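Local coordinates for protein excinuclease ABC, subunit A. (Deinococcus radiodurans, PDB 2VF7) that binds DNA and hydrolyses ATP, probably recognising DNA damage as a zinc-containing UvrA subunit of nucleotide excision repair, at residues L368-L373 against P807-D812; P414-A419 against T529-S534; H791-V796 against S831-Y836; V825-G830 against Y836-L841. The protein carries 1 engineered substitution. All blocks are in the same frame, centred on the assembly; numbering follows the deposited sequence.

Overall arrangement
The four contacts run outward from one nucleotide site toward the C-terminal end of the chain. Contacts 1 and 2 both touch the same ADP, with centres about 11 Å apart, and they meet where Gly810 N approaches Gly533 O at 2.8 Å, a probable hydrogen bond. Contact 3 lies about 10 Å from contact 2, centre to centre, and touches it through Thr529 CG2 and Val796 CG2, 3.5 Å apart. Contact 4 shares Tyr836 and helix 834-840 with contact 3, about 7 Å between centres. Contacts 1 and 4, about 23 Å apart by their centres, do not touch. Along this series ligand binding gives way to the seating of the terminal helix by packing and an arginine-carbonyl bond.

Contact 1: residues L368-L373 against P807-D812; sequences LGYLGL and PGAGED. With ADP (adenosine-5'-diphosphate), chain D.
Ala809 and Gly810 both meet one residue across the contact, Tyr370. Gly808 opens a compact turn, its N donating to Asp812 O at 3.1 Å. Ala809 then turns its methyl toward the tyrosine and lies obliquely against the ring, with CB 3.7 Å from Tyr370 CD1. At the CD2 side of the ring the ligand takes over: Tyr370 CD2 is 3.5 Å from C3' of ADP, likewise oblique, and O2' lies at the ring edge, in its plane. This is a composite nucleotide site of the ABC ATPase kind. Tyr370 comes from the first half of the chain, shortly before the LSPGE sequence that resembles an ABC signature, whereas Ala809 and Gly810 belong to the second. Gly810 follows, closing on the tyrosine with its N 3.8 Å from Tyr370 CB. A beta carbon there would come within 3.1 Å of that same atom. Tyr370 CG stands between the backbone N and the carbonyl carbon (chi1 61°), which swings the ring alongside the ribose and its OH to a hydrogen bond with Glu384. Tyr370 O accepts from both ribose hydroxyls of ADP, O2' at 3.1 Å and O3' at 3.2 Å. Cutting Tyr370 back to alanine would probably leave Ala809 and the sugar without their shared aromatic surface and Glu384 without its phenol partner. Beyond Gly810, a 3-10 turn at Glu811 and Asp812 carries the chain onward.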
loop_
_atom_site.group_PDB
_atom_site.type_symbol
_atom_site.label_atom_id
_atom_site.label_comp_id
_atom_site.label_asym_id
_atom_site.label_seq_id
_atom_site.Cartn_x
_atom_site.Cartn_y
_atom_site.Cartn_z
ATOM N N LEU A 368 -13.151 29.810 4.361
ATOM C CA LEU A 368 -13.781 28.570 3.896
ATOM C C LEU A 368 -15.043 28.260 4.681
ATOM O O LEU A 368 -15.526 27.119 4.641
ATOM C CB LEU A 368 -12.805 27.393 4.028
ATOM C CG LEU A 368 -11.596 27.278 3.100
ATOM C CD1 LEU A 368 -10.578 26.327 3.706
ATOM C CD2 LEU A 368 -12.016 26.808 1.709
ATOM N N GLY A 369 -15.568 29.274 5.380
ATOM C CA GLY A 369 -16.697 29.114 6.292
ATOM C C GLY A 369 -18.060 29.140 5.629
ATOM O O GLY A 369 -19.090 29.167 6.314
ATOM N N TYR A 370 -18.073 29.125 4.297
ATOM C CA TYR A 370 -19.319 29.132 3.507
ATOM C C TYR A 370 -19.686 27.729 3.002
ATOM O O TYR A 370 -20.782 27.511 2.477
ATOM C CB TYR A 370 -19.209 30.116 2.329
ATOM C CG TYR A 370 -18.102 29.762 1.357
ATOM C CD1 TYR A 370 -16.804 30.279 1.512
ATOM C CD2 TYR A 370 -18.343 28.894 0.294
ATOM C CE1 TYR A 370 -15.783 29.928 0.620
ATOM C CE2 TYR A 370 -17.340 28.548 -0.592
ATOM C CZ TYR A 370 -16.067 29.065 -0.426
ATOM O OH TYR A 370 -15.093 28.709 -1.324
ATOM N N LEU A 371 -18.754 26.794 3.153
ATOM C CA LEU A 371 -18.951 25.399 2.779
ATOM C C LEU A 371 -19.704 24.629 3.858
ATOM O O LEU A 371 -19.556 24.901 5.042
ATOM C CB LEU A 371 -17.594 24.724 2.509
ATOM C CG LEU A 371 -16.759 25.210 1.310
ATOM C CD1 LEU A 371 -15.378 24.553 1.255
ATOM C CD2 LEU A 371 -17.495 25.008 -0.009
ATOM N N GLY A 372 -20.504 23.658 3.440
ATOM C CA GLY A 372 -21.216 22.775 4.376
ATOM C C GLY A 372 -20.473 21.459 4.500
ATOM O O GLY A 372 -19.874 20.989 3.536
ATOM N N LEU A 373 -20.507 20.840 5.673
ATOM C CA LEU A 373 -19.723 19.614 5.855
ATOM C C LEU A 373 -20.255 18.353 5.140
ATOM O O LEU A 373 -19.575 17.328 5.108
ATOM C CB LEU A 373 -19.306 19.374 7.327
ATOM C CG LEU A 373 -20.128 19.530 8.608
ATOM C CD1 LEU A 373 -19.238 19.132 9.759
ATOM C CD2 LEU A 373 -20.634 20.939 8.837
ATOM N N PRO A 807 -21.464 40.926 -1.182
ATOM C CA PRO A 807 -20.488 41.520 -0.259
ATOM C C PRO A 807 -19.451 40.484 0.176
ATOM O O PRO A 807 -18.274 40.605 -0.164
ATOM C CB PRO A 807 -21.344 41.970 0.933
ATOM C CG PRO A 807 -22.704 42.116 0.401
ATOM C CD PRO A 807 -22.841 41.067 -0.691
ATOM N N GLY A 808 -19.896 39.452 0.884
ATOM C CA GLY A 808 -19.007 38.401 1.362
ATOM C C GLY A 808 -19.326 37.052 0.760
ATOM O O GLY A 808 -19.821 36.957 -0.358
ATOM N N ALA A 809 -19.036 36.004 1.517
ATOM C CA ALA A 809 -19.264 34.653 1.076
ATOM C C ALA A 809 -20.528 34.101 1.703
ATOM O O ALA A 809 -20.955 34.575 2.750
ATOM C CB ALA A 809 -18.084 33.800 1.450
ATOM N N GLY A 810 -21.116 33.095 1.056
ATOM C CA GLY A 810 -22.251 32.344 1.602
ATOM C C GLY A 810 -23.485 33.177 1.894
ATOM O O GLY A 810 -24.025 33.825 0.997
ATOM N N GLU A 811 -23.931 33.150 3.153
ATOM C CA GLU A 811 -25.085 33.940 3.610
ATOM C C GLU A 811 -24.802 35.441 3.538
ATOM O O GLU A 811 -25.704 36.250 3.276
ATOM C CB GLU A 811 -25.482 33.535 5.034
ATOM C CG GLU A 811 -26.706 32.607 5.116
ATOM C CD GLU A 811 -27.978 33.308 5.625
ATOM O OE1 GLU A 811 -27.890 34.100 6.594
ATOM O OE2 GLU A 811 -29.077 33.049 5.071
ATOM N N ASP A 812 -23.535 35.793 3.750
ATOM C CA ASP A 812 -23.069 37.177 3.692
ATOM C C ASP A 812 -22.898 37.724 2.251
ATOM O O ASP A 812 -22.657 38.920 2.069
ATOM C CB ASP A 812 -21.755 37.315 4.485
ATOM C CG ASP A 812 -21.937 37.092 6.001
ATOM O OD1 ASP A 812 -21.222 36.223 6.564
ATOM O OD2 ASP A 812 -22.778 37.783 6.627
HETATM P PB ADP D . -17.858 31.360 -5.903
HETATM O O1B ADP D . -16.672 30.817 -5.148
HETATM O O2B ADP D . -18.090 30.790 -7.274
HETATM O O3B ADP D . -17.889 32.863 -5.849
HETATM P PA ADP D . -20.190 29.683 -5.482
HETATM O O1A ADP D . -19.636 28.356 -5.077
HETATM O O2A ADP D . -20.681 29.911 -6.876
HETATM O O3A ADP D . -19.167 30.869 -5.077
HETATM O "O5'" ADP D . -21.477 29.882 -4.525
HETATM C "C5'" ADP D . -21.343 30.272 -3.165
HETATM C "C4'" ADP D . -22.343 29.591 -2.244
HETATM O "O4'" ADP D . -23.043 28.543 -2.910
HETATM C "C3'" ADP D . -21.567 28.933 -1.118
HETATM O "O3'" ADP D . -22.289 29.072 0.104
HETATM C "C2'" ADP D . -21.478 27.476 -1.527
HETATM O "O2'" ADP D . -21.297 26.575 -0.426
HETATM C "C1'" ADP D . -22.779 27.274 -2.281
HETATM N N9 ADP D . -22.640 26.185 -3.278
HETATM C C8 ADP D . -22.050 26.291 -4.491
HETATM N N7 ADP D . -22.089 25.122 -5.171
HETATM C C5 ADP D . -22.715 24.234 -4.365
HETATM C C6 ADP D . -23.095 22.800 -4.453
HETATM N N6 ADP D . -22.796 22.084 -5.566
HETATM N N1 ADP D . -23.742 22.243 -3.400
HETATM C C2 ADP D . -24.035 22.948 -2.283
HETATM N N3 ADP D . -23.721 24.255 -2.135
HETATM C C4 ADP D . -23.074 24.938 -3.122
#

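Contact 2: residues P414-A419 against T529-S534; sequences PADTEA and TGVSGS. With ADP (adenosine-5'-diphosphate), chain D.
Asp416 faces Val531 and Ser532 across a thin interface that buries only 81 Å². Loose packing comes first: the carboxylate, set beside the backbone N of its own residue (chi1 -68°), brings OD2 to 4.2 Å from Val531 CG2. No hydrogen bond crosses between the segments. Asp416 OD2 stays 4.5 Å from Ser532 OG, and that hydroxyl is engaged instead with the carbonyl of Gly411, just upstream of Pro414.

Backbone bonds shape each side separately. Ala419 N donates to Asp416 O at 3.1 Å as helix 417-428 begins. Opposite, Ser534 N reaches Val531 O, also at 3.1 Å, closing a type II turn whose third position is Gly533, at a positive phi of 79°.

Ligand binding forms the last group. Gly533 N points almost straight at O1B of ADP, 2.8 Å away with an N-H...O angle of 164°, and Lys536 adds its amino group to the same nucleotide. The strand-loop-helix around Gly530, Gly535 and Lys536 is the P-loop (Walker A motif) of the second ATPase half, met here by a segment that follows the first half's Walker B-like strand and probably lies just after the position of the D-loop in ABC ATPases.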
loop_
_atom_site.group_PDB
_atom_site.type_symbol
_atom_site.label_atom_id
_atom_site.label_comp_id
_atom_site.label_asym_id
_atom_site.label_seq_id
_atom_site.Cartn_x
_atom_site.Cartn_y
_atom_site.Cartn_z
ATOM N N PRO A 414 -7.986 38.957 -4.391
ATOM C CA PRO A 414 -6.844 39.682 -3.815
ATOM C C PRO A 414 -7.060 40.145 -2.377
ATOM O O PRO A 414 -6.088 40.304 -1.642
ATOM C CB PRO A 414 -6.672 40.890 -4.740
ATOM C CG PRO A 414 -7.324 40.514 -5.997
ATOM C CD PRO A 414 -8.444 39.586 -5.641
ATOM N N ALA A 415 -8.318 40.350 -1.982
ATOM C CA ALA A 415 -8.658 40.729 -0.605
ATOM C C ALA A 415 -8.366 39.627 0.415
ATOM O O ALA A 415 -8.352 39.893 1.614
ATOM C CB ALA A 415 -10.107 41.149 -0.509
ATOM N N ASP A 416 -8.124 38.403 -0.060
ATOM C CA ASP A 416 -7.944 37.257 0.821
ATOM C C ASP A 416 -6.549 36.622 0.838
ATOM O O ASP A 416 -6.352 35.644 1.548
ATOM C CB ASP A 416 -8.983 36.183 0.499
ATOM C CG ASP A 416 -10.406 36.605 0.864
ATOM O OD1 ASP A 416 -10.583 37.508 1.712
ATOM O OD2 ASP A 416 -11.356 36.025 0.293
ATOM N N THR A 417 -5.587 37.173 0.095
ATOM C CA THR A 417 -4.260 36.541 -0.014
ATOM C C THR A 417 -3.416 36.600 1.270
ATOM O O THR A 417 -2.626 35.698 1.524
ATOM C CB THR A 417 -3.424 36.994 -1.274
ATOM O OG1 THR A 417 -2.619 38.131 -0.961
ATOM C CG2 THR A 417 -4.323 37.304 -2.466
ATOM N N GLU A 418 -3.610 37.637 2.078
ATOM C CA GLU A 418 -3.011 37.725 3.418
ATOM C C GLU A 418 -3.429 36.593 4.356
ATOM O O GLU A 418 -2.671 36.210 5.248
ATOM C CB GLU A 418 -3.316 39.080 4.042
ATOM C CG GLU A 418 -2.095 39.992 4.158
ATOM C CD GLU A 418 -1.436 40.354 2.814
ATOM O OE1 GLU A 418 -0.492 41.174 2.836
ATOM O OE2 GLU A 418 -1.850 39.845 1.744
ATOM N N ALA A 419 -4.626 36.050 4.137
ATOM C CA ALA A 419 -5.118 34.898 4.893
ATOM C C ALA A 419 -4.447 33.609 4.415
ATOM O O ALA A 419 -4.196 32.693 5.211
ATOM C CB ALA A 419 -6.626 34.795 4.765
ATOM N N THR A 529 -16.767 39.262 -11.056
ATOM C CA THR A 529 -15.855 39.252 -9.933
ATOM C C THR A 529 -16.549 39.202 -8.556
ATOM O O THR A 529 -17.765 39.308 -8.456
ATOM C CB THR A 529 -14.885 40.473 -10.004
ATOM O OG1 THR A 529 -15.605 41.676 -9.746
ATOM C CG2 THR A 529 -14.248 40.595 -11.367
ATOM N N GLY A 530 -15.758 39.053 -7.495
ATOM C CA GLY A 530 -16.298 38.850 -6.152
ATOM C C GLY A 530 -15.490 37.864 -5.329
ATOM O O GLY A 530 -14.702 37.078 -5.877
ATOM N N VAL A 531 -15.682 37.929 -4.008
ATOM C CA VAL A 531 -15.062 37.048 -2.992
ATOM C C VAL A 531 -15.361 35.550 -3.247
ATOM O O VAL A 531 -16.350 35.219 -3.914
ATOM C CB VAL A 531 -15.547 37.518 -1.562
ATOM C CG1 VAL A 531 -15.900 36.372 -0.630
ATOM C CG2 VAL A 531 -14.558 38.493 -0.923
ATOM N N SER A 532 -14.505 34.648 -2.743
ATOM C CA SER A 532 -14.751 33.210 -2.874
ATOM C C SER A 532 -16.010 32.868 -2.096
ATOM O O SER A 532 -16.202 33.336 -0.974
ATOM C CB SER A 532 -13.589 32.374 -2.348
ATOM O OG SER A 532 -12.341 32.908 -2.751
ATOM N N GLY A 533 -16.868 32.054 -2.699
ATOM C CA GLY A 533 -18.138 31.692 -2.069
ATOM C C GLY A 533 -19.220 32.752 -2.188
ATOM O O GLY A 533 -20.276 32.626 -1.568
ATOM N N SER A 534 -18.948 33.790 -2.980
ATOM C CA SER A 534 -19.919 34.852 -3.294
ATOM C C SER A 534 -21.121 34.340 -4.059
ATOM O O SER A 534 -22.250 34.505 -3.608
ATOM C CB SER A 534 -19.263 35.938 -4.132
ATOM O OG SER A 534 -18.311 36.638 -3.367
HETATM P PB ADP D . -17.858 31.360 -5.903
HETATM O O1B ADP D . -16.672 30.817 -5.148
HETATM O O2B ADP D . -18.090 30.790 -7.274
HETATM O O3B ADP D . -17.889 32.863 -5.849
HETATM P PA ADP D . -20.190 29.683 -5.482
HETATM O O1A ADP D . -19.636 28.356 -5.077
HETATM O O2A ADP D . -20.681 29.911 -6.876
HETATM O O3A ADP D . -19.167 30.869 -5.077
HETATM O "O5'" ADP D . -21.477 29.882 -4.525
HETATM C "C5'" ADP D . -21.343 30.272 -3.165
HETATM C "C4'" ADP D . -22.343 29.591 -2.244
HETATM O "O4'" ADP D . -23.043 28.543 -2.910
HETATM C "C3'" ADP D . -21.567 28.933 -1.118
HETATM O "O3'" ADP D . -22.289 29.072 0.104
HETATM C "C2'" ADP D . -21.478 27.476 -1.527
HETATM O "O2'" ADP D . -21.297 26.575 -0.426
HETATM C "C1'" ADP D . -22.779 27.274 -2.281
HETATM N N9 ADP D . -22.640 26.185 -3.278
HETATM C C8 ADP D . -22.050 26.291 -4.491
HETATM N N7 ADP D . -22.089 25.122 -5.171
HETATM C C5 ADP D . -22.715 24.234 -4.365
HETATM C C6 ADP D . -23.095 22.800 -4.453
HETATM N N6 ADP D . -22.796 22.084 -5.566
HETATM N N1 ADP D . -23.742 22.243 -3.400
HETATM C C2 ADP D . -24.035 22.948 -2.283
HETATM N N3 ADP D . -23.721 24.255 -2.135
HETATM C C4 ADP D . -23.074 24.938 -3.122
#

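Contact 3: residues H791-V796 against S831-Y836; sequences HKMQVV and SVTAPY
Met793 and Tyr836 make the close side of this contact. The methionine arrives over the backbone of the tyrosine rather than over its ring, with CG 3.8 Å from Tyr836 O and 4.1 Å from Tyr836 CB. Its CG lies beside its own backbone N (chi1 -60°), and further bends in the chain carry the terminal methyl round toward Thr833. There the fit is slacker: Met793 CE stops 4.2 Å from Thr833 CB, the two side chains crossing at about a right angle.

Toward solvent the contact fades. The ring of Tyr836 leads away from the methionine, and the carbonyl of Val832 lies at its edge, in its plane. Pro414 and Ala415 pack against this tyrosine from the first half of the chain. Thr833, by contrast, faces inward onto Thr529 and Asp804, next to the P-loop strand.

Lys792 occupies the N-cap position of helix 793-796, and its carbonyl O accepts from Val796 N at 3.2 Å. Ser831 OG receives a weak capping bond from Ala834 N, 3.5 Å long, and also pairs with Asp804. His791 sits in a VEH sequence placed like the H-loop of ABC ATPases, so the contact joins the continuation of that loop to the last helix of the chain.

No hydrogen bond links the segments, and cohesion therefore rests on apolar burial. Thr833 OG1, buried here, has no partner in the model, a polar group that probably carries some desolvation cost.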
loop_
_atom_site.group_PDB
_atom_site.type_symbol
_atom_site.label_atom_id
_atom_site.label_comp_id
_atom_site.label_asym_id
_atom_site.label_seq_id
_atom_site.Cartn_x
_atom_site.Cartn_y
_atom_site.Cartn_z
ATOM N N HIS A 791 -10.968 36.259 -11.438
ATOM C CA HIS A 791 -10.400 36.464 -10.100
ATOM C C HIS A 791 -9.203 37.414 -10.084
ATOM O O HIS A 791 -8.839 37.926 -9.025
ATOM C CB HIS A 791 -9.976 35.121 -9.464
ATOM C CG HIS A 791 -11.079 34.110 -9.382
ATOM N ND1 HIS A 791 -11.262 33.126 -10.333
ATOM C CD2 HIS A 791 -12.064 33.936 -8.468
ATOM C CE1 HIS A 791 -12.311 32.390 -10.010
ATOM N NE2 HIS A 791 -12.817 32.859 -8.882
ATOM N N LYS A 792 -8.581 37.643 -11.237
ATOM C CA LYS A 792 -7.434 38.544 -11.285
ATOM C C LYS A 792 -7.683 39.862 -12.008
ATOM O O LYS A 792 -8.267 39.917 -13.094
ATOM C CB LYS A 792 -6.172 37.841 -11.806
ATOM C CG LYS A 792 -6.312 37.134 -13.130
ATOM C CD LYS A 792 -4.994 36.453 -13.522
ATOM C CE LYS A 792 -4.857 35.038 -12.946
ATOM N NZ LYS A 792 -3.727 34.270 -13.595
ATOM N N MET A 793 -7.202 40.922 -11.380
ATOM C CA MET A 793 -7.508 42.276 -11.765
ATOM C C MET A 793 -6.817 42.692 -13.045
ATOM O O MET A 793 -7.238 43.643 -13.679
ATOM C CB MET A 793 -7.177 43.225 -10.611
ATOM C CG MET A 793 -7.967 42.936 -9.319
ATOM S SD MET A 793 -9.767 42.851 -9.520
ATOM C CE MET A 793 -10.221 41.489 -8.439
ATOM N N GLN A 794 -5.768 41.965 -13.427
ATOM C CA GLN A 794 -5.072 42.163 -14.710
ATOM C C GLN A 794 -6.059 42.009 -15.866
ATOM O O GLN A 794 -6.085 42.823 -16.780
ATOM C CB GLN A 794 -3.904 41.156 -14.867
ATOM C CG GLN A 794 -3.034 41.334 -16.142
ATOM C CD GLN A 794 -2.080 40.149 -16.410
ATOM O OE1 GLN A 794 -2.273 39.037 -15.891
ATOM N NE2 GLN A 794 -1.060 40.383 -17.238
ATOM N N VAL A 795 -6.865 40.957 -15.788
ATOM C CA VAL A 795 -7.841 40.615 -16.811
ATOM C C VAL A 795 -9.119 41.436 -16.690
ATOM O O VAL A 795 -9.717 41.815 -17.696
ATOM C CB VAL A 795 -8.187 39.108 -16.741
ATOM C CG1 VAL A 795 -9.439 38.797 -17.560
ATOM C CG2 VAL A 795 -7.016 38.284 -17.234
ATOM N N VAL A 796 -9.535 41.692 -15.456
ATOM C CA VAL A 796 -10.724 42.498 -15.160
ATOM C C VAL A 796 -10.544 43.959 -15.604
ATOM O O VAL A 796 -11.501 44.634 -15.953
ATOM C CB VAL A 796 -11.091 42.381 -13.658
ATOM C CG1 VAL A 796 -12.294 43.260 -13.282
ATOM C CG2 VAL A 796 -11.384 40.938 -13.322
ATOM N N SER A 831 -17.871 47.832 -2.140
ATOM C CA SER A 831 -17.233 46.820 -2.986
ATOM C C SER A 831 -15.889 46.476 -2.379
ATOM O O SER A 831 -15.144 47.364 -1.941
ATOM C CB SER A 831 -17.027 47.349 -4.406
ATOM O OG SER A 831 -16.621 46.325 -5.288
ATOM N N VAL A 832 -15.582 45.190 -2.318
ATOM C CA VAL A 832 -14.316 44.760 -1.760
ATOM C C VAL A 832 -13.241 44.619 -2.860
ATOM O O VAL A 832 -12.041 44.733 -2.580
ATOM C CB VAL A 832 -14.507 43.492 -0.847
ATOM C CG1 VAL A 832 -13.445 42.452 -1.078
ATOM C CG2 VAL A 832 -14.553 43.900 0.650
ATOM N N THR A 833 -13.674 44.407 -4.106
ATOM C CA THR A 833 -12.756 44.389 -5.233
ATOM C C THR A 833 -12.362 45.770 -5.755
ATOM O O THR A 833 -11.315 45.900 -6.384
ATOM C CB THR A 833 -13.274 43.541 -6.438
ATOM O OG1 THR A 833 -13.505 44.391 -7.567
ATOM C CG2 THR A 833 -14.519 42.740 -6.088
ATOM N N ALA A 834 -13.194 46.789 -5.502
ATOM C CA ALA A 834 -12.959 48.148 -6.017
ATOM C C ALA A 834 -11.528 48.630 -5.829
ATOM O O ALA A 834 -10.848 48.866 -6.827
ATOM C CB ALA A 834 -13.946 49.147 -5.435
ATOM N N PRO A 835 -11.052 48.752 -4.562
ATOM C CA PRO A 835 -9.670 49.196 -4.341
ATOM C C PRO A 835 -8.610 48.447 -5.166
ATOM O O PRO A 835 -7.681 49.076 -5.667
ATOM C CB PRO A 835 -9.452 48.959 -2.840
ATOM C CG PRO A 835 -10.636 48.153 -2.377
ATOM C CD PRO A 835 -11.741 48.510 -3.280
ATOM N N TYR A 836 -8.757 47.132 -5.294
ATOM C CA TYR A 836 -7.815 46.272 -6.033
ATOM C C TYR A 836 -7.899 46.446 -7.553
ATOM O O TYR A 836 -6.882 46.372 -8.248
ATOM C CB TYR A 836 -8.025 44.788 -5.655
ATOM C CG TYR A 836 -7.694 44.509 -4.209
ATOM C CD1 TYR A 836 -8.697 44.402 -3.254
ATOM C CD2 TYR A 836 -6.355 44.386 -3.787
ATOM C CE1 TYR A 836 -8.390 44.168 -1.920
ATOM C CE2 TYR A 836 -6.038 44.139 -2.464
ATOM C CZ TYR A 836 -7.062 44.038 -1.526
ATOM O OH TYR A 836 -6.756 43.822 -0.185
#

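Contact 4: residues V825-G830 against Y836-L841; sequences VAQAAG and YLRAAL
Arg838 runs alongside Ala826 and ends on its carbonyl, so the side chain can be followed outward along one group. CB begins beside the alanine, 4.2 Å from Ala826 CB. CG continues past Ala826 O at 4.1 Å, and a bend at chi3 (-54°) turns the guanidinium so that its NE edge meets that oxygen. NE makes the main bond, 3.2 Å to Ala826 O with an N-H...O angle of 149°; it comes nearly end-on to the carbonyl (165°), while the oxygen lies somewhat tilted from the guanidinium plane. At the tip, NH2 adds a weak second bond to Ala826 O at 3.4 Å. Two N-H groups thus share one acceptor, and a positive charge at the carbonyl following helix 822-825 would probably offset the partial negative charge of that helix end.

Apolar groups fill the inner side. Ala826 CB presses tightly on Leu841 CD1 at 3.5 Å, and Val825 CG1 meets Leu837 CD1 at 4.1 Å. Helix 834-840 thereby folds back, after a short loop, against the end of helix 822-825, which follows strand 816-820 of the ATPase sheet. Its inner residues Leu837 and Ala840 also rest on Val796 and Met793 of helix 793-796.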
loop_
_atom_site.group_PDB
_atom_site.type_symbol
_atom_site.label_atom_id
_atom_site.label_comp_id
_atom_site.label_asym_id
_atom_site.label_seq_id
_atom_site.Cartn_x
_atom_site.Cartn_y
_atom_site.Cartn_z
ATOM N N VAL A 825 -16.634 50.839 -11.873
ATOM C CA VAL A 825 -16.597 49.904 -10.735
ATOM C C VAL A 825 -15.417 50.072 -9.761
ATOM O O VAL A 825 -15.489 49.624 -8.621
ATOM C CB VAL A 825 -16.654 48.429 -11.238
ATOM C CG1 VAL A 825 -16.545 47.438 -10.084
ATOM C CG2 VAL A 825 -17.945 48.187 -11.994
ATOM N N ALA A 826 -14.340 50.711 -10.218
ATOM C CA ALA A 826 -13.131 50.921 -9.424
ATOM C C ALA A 826 -13.349 51.986 -8.372
ATOM O O ALA A 826 -12.504 52.180 -7.500
ATOM C CB ALA A 826 -11.984 51.325 -10.318
ATOM N N GLN A 827 -14.479 52.685 -8.478
ATOM C CA GLN A 827 -14.856 53.764 -7.566
ATOM C C GLN A 827 -16.114 53.430 -6.759
ATOM O O GLN A 827 -16.509 54.194 -5.884
ATOM C CB GLN A 827 -15.073 55.069 -8.344
ATOM C CG GLN A 827 -13.939 55.468 -9.298
ATOM C CD GLN A 827 -12.657 55.921 -8.586
ATOM O OE1 GLN A 827 -11.574 55.911 -9.177
ATOM N NE2 GLN A 827 -12.777 56.316 -7.323
ATOM N N ALA A 828 -16.725 52.284 -7.055
ATOM C CA ALA A 828 -17.962 51.840 -6.401
ATOM C C ALA A 828 -17.847 51.615 -4.895
ATOM O O ALA A 828 -16.820 51.164 -4.376
ATOM C CB ALA A 828 -18.518 50.610 -7.076
ATOM N N ALA A 829 -18.941 51.950 -4.217
ATOM C CA ALA A 829 -19.063 51.896 -2.764
ATOM C C ALA A 829 -19.618 50.540 -2.336
ATOM O O ALA A 829 -20.443 49.927 -3.041
ATOM C CB ALA A 829 -19.975 53.029 -2.269
ATOM N N GLY A 830 -19.149 50.078 -1.178
ATOM C CA GLY A 830 -19.530 48.776 -0.657
ATOM C C GLY A 830 -19.076 47.678 -1.585
ATOM O O GLY A 830 -19.813 46.723 -1.807
ATOM N N TYR A 836 -8.757 47.132 -5.294
ATOM C CA TYR A 836 -7.815 46.272 -6.033
ATOM C C TYR A 836 -7.899 46.446 -7.553
ATOM O O TYR A 836 -6.882 46.372 -8.248
ATOM C CB TYR A 836 -8.025 44.788 -5.655
ATOM C CG TYR A 836 -7.694 44.509 -4.209
ATOM C CD1 TYR A 836 -8.697 44.402 -3.254
ATOM C CD2 TYR A 836 -6.355 44.386 -3.787
ATOM C CE1 TYR A 836 -8.390 44.168 -1.920
ATOM C CE2 TYR A 836 -6.038 44.139 -2.464
ATOM C CZ TYR A 836 -7.062 44.038 -1.526
ATOM O OH TYR A 836 -6.756 43.822 -0.185
ATOM N N LEU A 837 -9.114 46.656 -8.060
ATOM C CA LEU A 837 -9.321 47.003 -9.462
ATOM C C LEU A 837 -8.639 48.343 -9.734
ATOM O O LEU A 837 -7.945 48.494 -10.730
ATOM C CB LEU A 837 -10.815 47.088 -9.799
ATOM C CG LEU A 837 -11.366 46.527 -11.127
ATOM C CD1 LEU A 837 -12.726 47.099 -11.400
ATOM C CD2 LEU A 837 -10.464 46.726 -12.346
ATOM N N ARG A 838 -8.835 49.295 -8.826
ATOM C CA ARG A 838 -8.229 50.633 -8.897
ATOM C C ARG A 838 -6.687 50.619 -8.956
ATOM O O ARG A 838 -6.097 51.326 -9.761
ATOM C CB ARG A 838 -8.726 51.455 -7.713
ATOM C CG ARG A 838 -8.440 52.928 -7.750
ATOM C CD ARG A 838 -8.684 53.533 -6.351
ATOM N NE ARG A 838 -10.025 53.213 -5.845
ATOM C CZ ARG A 838 -10.313 52.901 -4.584
ATOM N NH1 ARG A 838 -9.356 52.856 -3.661
ATOM N NH2 ARG A 838 -11.582 52.648 -4.250
ATOM N N ALA A 839 -6.044 49.817 -8.107
ATOM C CA ALA A 839 -4.591 49.614 -8.156
ATOM C C ALA A 839 -4.110 49.044 -9.503
ATOM O O ALA A 839 -3.034 49.414 -9.987
ATOM C CB ALA A 839 -4.140 48.726 -7.004
ATOM N N ALA A 840 -4.914 48.144 -10.081
ATOM C CA ALA A 840 -4.719 47.556 -11.421
ATOM C C ALA A 840 -4.860 48.550 -12.568
ATOM O O ALA A 840 -4.196 48.427 -13.594
ATOM C CB ALA A 840 -5.706 46.436 -11.628
ATOM N N LEU A 841 -5.740 49.532 -12.394
ATOM C CA LEU A 841 -6.020 50.508 -13.434
ATOM C C LEU A 841 -5.001 51.632 -13.441
ATOM O O LEU A 841 -4.649 52.200 -12.395
ATOM C CB LEU A 841 -7.442 51.058 -13.300
ATOM C CG LEU A 841 -8.607 50.156 -13.718
ATOM C CD1 LEU A 841 -9.839 50.533 -12.952
ATOM C CD2 LEU A 841 -8.872 50.264 -15.202
#